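Uncharacterized protein SAV2460 (Streptomyces avermitilis, PDB 2QNG) is of unknown function but binds two calcium ions and belongs to the TerD family. Local coordinates at residues 81-86 and 99-104; 54-59 and 68-73. One frame throughout, in Å; residues are numbered along the deposited sequence.

Contact 1. Residues 81-86 and 99-104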
loop_
_atom_site.group_PDB
_atom_site.type_symbol
_atom_site.label_atom_id
_atom_site.label_comp_id
_atom_site.label_asym_id
_atom_site.label_seq_id
_atom_site.Cartn_x
_atom_site.Cartn_y
_atom_site.Cartn_z
ATOM N N THR A 81 -7.911 -12.590 -3.938
ATOM C CA THR A 81 -7.236 -12.051 -5.111
ATOM C C THR A 81 -6.170 -11.039 -4.741
ATOM O O THR A 81 -5.322 -10.743 -5.562
ATOM C CB THR A 81 -8.224 -11.405 -6.096
ATOM O OG1 THR A 81 -8.924 -10.330 -5.453
ATOM C CG2 THR A 81 -9.236 -12.451 -6.577
ATOM N N ILE A 82 -6.226 -10.492 -3.523
ATOM C CA ILE A 82 -5.241 -9.522 -3.036
ATOM C C ILE A 82 -4.818 -10.085 -1.695
ATOM O O ILE A 82 -5.682 -10.429 -0.870
ATOM C CB ILE A 82 -5.850 -8.126 -2.831
ATOM C CG1 ILE A 82 -6.240 -7.502 -4.178
ATOM C CG2 ILE A 82 -4.886 -7.216 -2.083
ATOM C CD1 ILE A 82 -7.113 -6.247 -4.086
ATOM N N TYR A 83 -3.509 -10.241 -1.493
ATOM C CA TYR A 83 -3.045 -10.937 -0.301
ATOM C C TYR A 83 -1.655 -10.500 0.110
ATOM O O TYR A 83 -0.798 -10.227 -0.740
ATOM C CB TYR A 83 -3.100 -12.470 -0.474
ATOM C CG TYR A 83 -2.514 -13.036 -1.748
ATOM C CD1 TYR A 83 -1.216 -13.551 -1.770
ATOM C CD2 TYR A 83 -3.259 -13.050 -2.934
ATOM C CE1 TYR A 83 -0.667 -14.085 -2.931
ATOM C CE2 TYR A 83 -2.716 -13.576 -4.111
ATOM C CZ TYR A 83 -1.433 -14.111 -4.097
ATOM O OH TYR A 83 -0.916 -14.638 -5.271
ATOM N N LEU A 84 -1.450 -10.444 1.421
ATOM C CA LEU A 84 -0.158 -10.117 1.963
ATOM C C LEU A 84 0.670 -11.409 1.953
ATOM O O LEU A 84 0.224 -12.456 2.442
ATOM C CB LEU A 84 -0.313 -9.527 3.372
ATOM C CG LEU A 84 0.919 -8.913 4.013
ATOM C CD1 LEU A 84 1.294 -7.623 3.323
ATOM C CD2 LEU A 84 0.606 -8.668 5.465
ATOM N N ASN A 85 1.852 -11.347 1.360
ATOM C CA ASN A 85 2.731 -12.535 1.270
ATOM C C ASN A 85 3.568 -12.673 2.532
ATOM O O ASN A 85 3.848 -13.788 2.990
ATOM C CB ASN A 85 3.642 -12.434 0.034
ATOM C CG ASN A 85 2.844 -12.168 -1.235
ATOM O OD1 ASN A 85 2.762 -11.045 -1.697
ATOM N ND2 ASN A 85 2.187 -13.181 -1.738
ATOM N N ARG A 86 3.980 -11.544 3.090
ATOM C CA ARG A 86 4.749 -11.570 4.306
ATOM C C ARG A 86 4.719 -10.201 4.933
ATOM O O ARG A 86 4.472 -9.207 4.246
ATOM C CB ARG A 86 6.155 -12.070 4.039
ATOM C CG ARG A 86 7.002 -11.096 3.333
ATOM C CD ARG A 86 8.332 -11.002 4.093
ATOM N NE ARG A 86 9.478 -10.697 3.249
ATOM C CZ ARG A 86 9.711 -11.244 2.054
ATOM N NH1 ARG A 86 8.883 -12.155 1.557
ATOM N NH2 ARG A 86 10.791 -10.881 1.362
ATOM N N VAL A 99 5.462 -7.689 1.728
ATOM C CA VAL A 99 5.169 -7.852 0.312
ATOM C C VAL A 99 3.697 -8.182 0.172
ATOM O O VAL A 99 3.187 -9.022 0.905
ATOM C CB VAL A 99 6.019 -8.989 -0.324
ATOM C CG1 VAL A 99 5.735 -9.105 -1.815
ATOM C CG2 VAL A 99 7.529 -8.770 -0.066
HETATM N N MSE A 100 3.039 -7.511 -0.771
HETATM C CA MSE A 100 1.634 -7.813 -1.082
HETATM C C MSE A 100 1.462 -8.067 -2.560
HETATM O O MSE A 100 2.100 -7.433 -3.386
HETATM C CB MSE A 100 0.723 -6.664 -0.661
HETATM C CG MSE A 100 -0.741 -6.893 -1.010
HETATM SE SE MSE A 100 -1.892 -5.423 -0.432
HETATM C CE MSE A 100 -1.849 -5.672 1.531
ATOM N N THR A 101 0.597 -9.024 -2.871
ATOM C CA THR A 101 0.272 -9.366 -4.250
ATOM C C THR A 101 -1.169 -8.966 -4.576
ATOM O O THR A 101 -2.074 -9.207 -3.772
ATOM C CB THR A 101 0.431 -10.868 -4.436
ATOM O OG1 THR A 101 1.798 -11.221 -4.169
ATOM C CG2 THR A 101 0.091 -11.315 -5.862
ATOM N N LEU A 102 -1.355 -8.332 -5.746
ATOM C CA LEU A 102 -2.683 -7.953 -6.204
ATOM C C LEU A 102 -2.935 -8.587 -7.558
ATOM O O LEU A 102 -2.339 -8.191 -8.546
ATOM C CB LEU A 102 -2.798 -6.426 -6.293
ATOM C CG LEU A 102 -2.443 -5.730 -4.953
ATOM C CD1 LEU A 102 -0.998 -5.236 -4.911
ATOM C CD2 LEU A 102 -3.381 -4.578 -4.732
ATOM N N GLU A 103 -3.780 -9.612 -7.577
ATOM C CA GLU A 103 -4.135 -10.310 -8.815
ATOM C C GLU A 103 -5.262 -9.545 -9.481
ATOM O O GLU A 103 -6.435 -9.986 -9.501
ATOM C CB GLU A 103 -4.459 -11.797 -8.546
ATOM C CG GLU A 103 -3.154 -12.515 -8.135
ATOM C CD GLU A 103 -3.243 -13.988 -7.739
ATOM O OE1 GLU A 103 -4.314 -14.523 -7.690
ATOM O OE2 GLU A 103 -2.185 -14.578 -7.448
ATOM N N LEU A 104 -4.907 -8.397 -10.051
ATOM C CA LEU A 104 -5.915 -7.473 -10.558
ATOM C C LEU A 104 -6.779 -8.093 -11.651
ATOM O O LEU A 104 -7.993 -7.843 -11.733
ATOM C CB LEU A 104 -5.243 -6.217 -11.113
ATOM C CG LEU A 104 -4.513 -5.302 -10.107
ATOM C CD1 LEU A 104 -3.890 -4.128 -10.796
ATOM C CD2 LEU A 104 -5.439 -4.826 -8.996
#
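A beta hairpin pairs residues 81-86 with 99-104, and Y83 faces T101 across it. Y83 N donates to T101 O at 2.9 Å, and T101 N returns a bond to Y83 O at 2.8 Å. CG of Y83 sits between its backbone N and carbonyl carbon (chi1 48°), and this lays the ring against T101. T101 CB lies 3.9 Å from the Y83 ring centroid, a CH-pi contact over one face. The ring edge meets E103: Y83 OH donates to OE2 of E103 at 2.5 Å, from above the carboxylate plane. Ring and carboxylate stand 88° apart. The other oxygen, E103 OE1, forms a salt bridge with R106. A phenylalanine in place of Y83 would probably leave E103 OE2 without its hydroxyl donor. Near R86 the hairpin carries a classic beta bulge. N85 N binds V99 O at 2.7 Å, R86 N only weakly. The loop gives S88 to one calcium ion and G91, G93 and D97 to the other; E98, opening strand 98-102, shares the first ion. V99 CG2 lies 3.9 Å above the R86 guanidinium plane; R86 NH2 binds W96 O. On the sheet's other face, I82 CG2 touches L102 CD2 at 4.0 Å.

Contact 2. Residues 54-59 and 68-73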
loop_
_atom_site.group_PDB
_atom_site.type_symbol
_atom_site.label_atom_id
_atom_site.label_comp_id
_atom_site.label_asym_id
_atom_site.label_seq_id
_atom_site.Cartn_x
_atom_site.Cartn_y
_atom_site.Cartn_z
ATOM N N VAL A 54 -1.238 -1.657 2.899
ATOM C CA VAL A 54 -2.694 -1.809 2.885
ATOM C C VAL A 54 -3.208 -1.537 1.482
ATOM O O VAL A 54 -2.681 -0.691 0.752
ATOM C CB VAL A 54 -3.408 -0.919 3.956
ATOM C CG1 VAL A 54 -3.030 0.500 3.773
ATOM C CG2 VAL A 54 -4.930 -1.081 3.884
ATOM N N ALA A 55 -4.214 -2.325 1.091
ATOM C CA ALA A 55 -4.877 -2.109 -0.196
ATOM C C ALA A 55 -6.366 -1.923 0.027
ATOM O O ALA A 55 -6.936 -2.536 0.933
ATOM C CB ALA A 55 -4.623 -3.268 -1.138
ATOM N N ALA A 56 -6.989 -1.125 -0.837
ATOM C CA ALA A 56 -8.425 -0.919 -0.786
ATOM C C ALA A 56 -8.993 -1.066 -2.176
ATOM O O ALA A 56 -8.384 -0.596 -3.143
ATOM C CB ALA A 56 -8.773 0.438 -0.187
ATOM N N THR A 57 -10.150 -1.736 -2.272
ATOM C CA THR A 57 -10.864 -1.851 -3.549
ATOM C C THR A 57 -12.072 -0.925 -3.528
ATOM O O THR A 57 -12.640 -0.638 -2.453
ATOM C CB THR A 57 -11.342 -3.272 -3.787
ATOM O OG1 THR A 57 -12.189 -3.606 -2.695
ATOM C CG2 THR A 57 -10.125 -4.212 -3.848
ATOM N N PHE A 58 -12.459 -0.463 -4.723
ATOM C CA PHE A 58 -13.600 0.455 -4.871
ATOM C C PHE A 58 -14.515 0.022 -6.000
ATOM O O PHE A 58 -14.071 -0.495 -7.022
ATOM C CB PHE A 58 -13.125 1.897 -5.081
ATOM C CG PHE A 58 -12.242 2.380 -3.979
ATOM C CD1 PHE A 58 -12.777 3.084 -2.898
ATOM C CD2 PHE A 58 -10.885 2.072 -3.993
ATOM C CE1 PHE A 58 -11.961 3.457 -1.844
ATOM C CE2 PHE A 58 -10.057 2.462 -2.948
ATOM C CZ PHE A 58 -10.593 3.153 -1.866
ATOM N N LEU A 59 -15.803 0.264 -5.802
ATOM C CA LEU A 59 -16.814 -0.215 -6.724
ATOM C C LEU A 59 -16.935 0.720 -7.906
ATOM O O LEU A 59 -16.740 1.941 -7.775
ATOM C CB LEU A 59 -18.171 -0.282 -6.014
ATOM C CG LEU A 59 -18.297 -1.230 -4.816
ATOM C CD1 LEU A 59 -19.643 -1.087 -4.132
ATOM C CD2 LEU A 59 -18.037 -2.678 -5.243
ATOM N N ALA A 68 -14.795 -0.872 -0.748
ATOM C CA ALA A 68 -15.584 -2.088 -0.681
ATOM C C ALA A 68 -15.012 -3.019 0.377
ATOM O O ALA A 68 -15.750 -3.610 1.175
ATOM C CB ALA A 68 -15.675 -2.775 -2.044
ATOM N N TYR A 69 -13.675 -3.122 0.399
ATOM C CA TYR A 69 -12.971 -3.823 1.464
ATOM C C TYR A 69 -11.534 -3.374 1.447
ATOM O O TYR A 69 -11.062 -2.768 0.480
ATOM C CB TYR A 69 -13.076 -5.361 1.351
ATOM C CG TYR A 69 -12.526 -5.973 0.085
ATOM C CD1 TYR A 69 -11.150 -6.209 -0.072
ATOM C CD2 TYR A 69 -13.373 -6.318 -0.959
ATOM C CE1 TYR A 69 -10.645 -6.799 -1.232
ATOM C CE2 TYR A 69 -12.864 -6.897 -2.129
ATOM C CZ TYR A 69 -11.520 -7.137 -2.251
ATOM O OH TYR A 69 -10.988 -7.722 -3.382
ATOM N N VAL A 70 -10.873 -3.641 2.560
ATOM C CA VAL A 70 -9.446 -3.394 2.660
ATOM C C VAL A 70 -8.693 -4.661 3.056
ATOM O O VAL A 70 -9.247 -5.546 3.733
ATOM C CB VAL A 70 -9.112 -2.266 3.675
ATOM C CG1 VAL A 70 -9.818 -0.968 3.309
ATOM C CG2 VAL A 70 -9.464 -2.660 5.064
ATOM N N VAL A 71 -7.437 -4.727 2.607
ATOM C CA VAL A 71 -6.559 -5.873 2.886
ATOM C C VAL A 71 -5.298 -5.356 3.553
ATOM O O VAL A 71 -4.670 -4.403 3.076
ATOM C CB VAL A 71 -6.165 -6.633 1.594
ATOM C CG1 VAL A 71 -5.333 -7.887 1.921
ATOM C CG2 VAL A 71 -7.434 -7.040 0.823
ATOM N N HIS A 72 -4.966 -5.986 4.675
ATOM C CA HIS A 72 -3.734 -5.703 5.404
ATOM C C HIS A 72 -3.495 -6.886 6.335
ATOM O O HIS A 72 -4.225 -7.892 6.271
ATOM C CB HIS A 72 -3.808 -4.356 6.156
ATOM C CG HIS A 72 -4.996 -4.221 7.068
ATOM N ND1 HIS A 72 -5.176 -4.998 8.199
ATOM C CD2 HIS A 72 -6.072 -3.402 7.003
ATOM C CE1 HIS A 72 -6.306 -4.651 8.794
ATOM N NE2 HIS A 72 -6.863 -3.678 8.092
ATOM N N PHE A 73 -2.464 -6.793 7.159
ATOM C CA PHE A 73 -2.021 -7.988 7.909
ATOM C C PHE A 73 -3.135 -8.572 8.809
ATOM O O PHE A 73 -3.106 -9.765 9.148
ATOM C CB PHE A 73 -0.762 -7.667 8.720
ATOM C CG PHE A 73 -1.052 -7.010 10.012
ATOM C CD1 PHE A 73 -1.106 -7.761 11.180
ATOM C CD2 PHE A 73 -1.302 -5.632 10.068
ATOM C CE1 PHE A 73 -1.396 -7.152 12.399
ATOM C CE2 PHE A 73 -1.602 -5.005 11.284
ATOM C CZ PHE A 73 -1.652 -5.777 12.450
#
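T57 lies over one face of the Y69 ring. Its OG1 sits 3.3 Å above the ring plane, over the centre. Its methyl CG2 reaches the phenol end, 3.6 Å from Y69 CZ. T57 CB makes a CH-pi contact, 15° off the ring normal. The torsions fit this. T57 OG1 lies between the backbone N and the carbonyl carbon (chi1 59°). Y69 CG takes the same position on its own residue (chi1 60°), which folds the ring back across the threonine. V71 CG2 meets the ring edge in its plane. The Y69 hydroxyl has a weak hydrogen bond to D79.

Backbone bonds run alongside this contact. T57 N donates to Y69 O at 3.1 Å. A68 N donates to T57 O at 2.8 Å, tilted out of the carbonyl plane. Farther along, A55 and V71 form a hydrogen-bonded antiparallel pair: A55 N to V71 O is 2.9 Å and V71 N to A55 O is 2.8 Å, both in the carbonyl plane. A56 and V70 are the non-hydrogen-bonded pair between, and A56 CB touches V70 CG1 at 3.9 Å on the face away from Y69. At the far end of strand 51-59, L59 CD2 packs on A68 CB.

H72 follows V71 and lies alongside V54, the CA atoms of H72 and V54 4.8 Å apart. Its ND1 accepts a bond from D74 N. The calcium ligands D50, L51 and D52 come just before V54.

This is a beta hairpin at the margin of a five-stranded antiparallel sheet. Strand 69-71 is one of the two outermost strands of that sheet within the chain. Strand 51-59 is bonded on its other side to strand 111-120, where V54 pairs with G117 and A56 with V115. A55, T57 and V71 face strand 82-86 of the second sheet through I82.

Overall arrangement
Contact 2 comes first along the chain, and contact 1 opens after it closes. Strand 82-86 is the next strand after 69-71, reached through residues 72-81. The two contacts are hairpins at the margins of different five-stranded antiparallel sheets. Those sheets pack face to face as a beta sandwich within the TerD domain. The contact centres are about 11 Å apart, and the hairpins touch: I82 CD1 lies 3.6 Å from T57 CG2, and L84 CD2 lies 3.7 Å from F73 CA. In the conformer given, selenomethionine M100 also packs against A55 and V71. One calcium ion takes its protein ligands from both hairpins: from residues just before segment 54-59 and from S88 and E98 of the other.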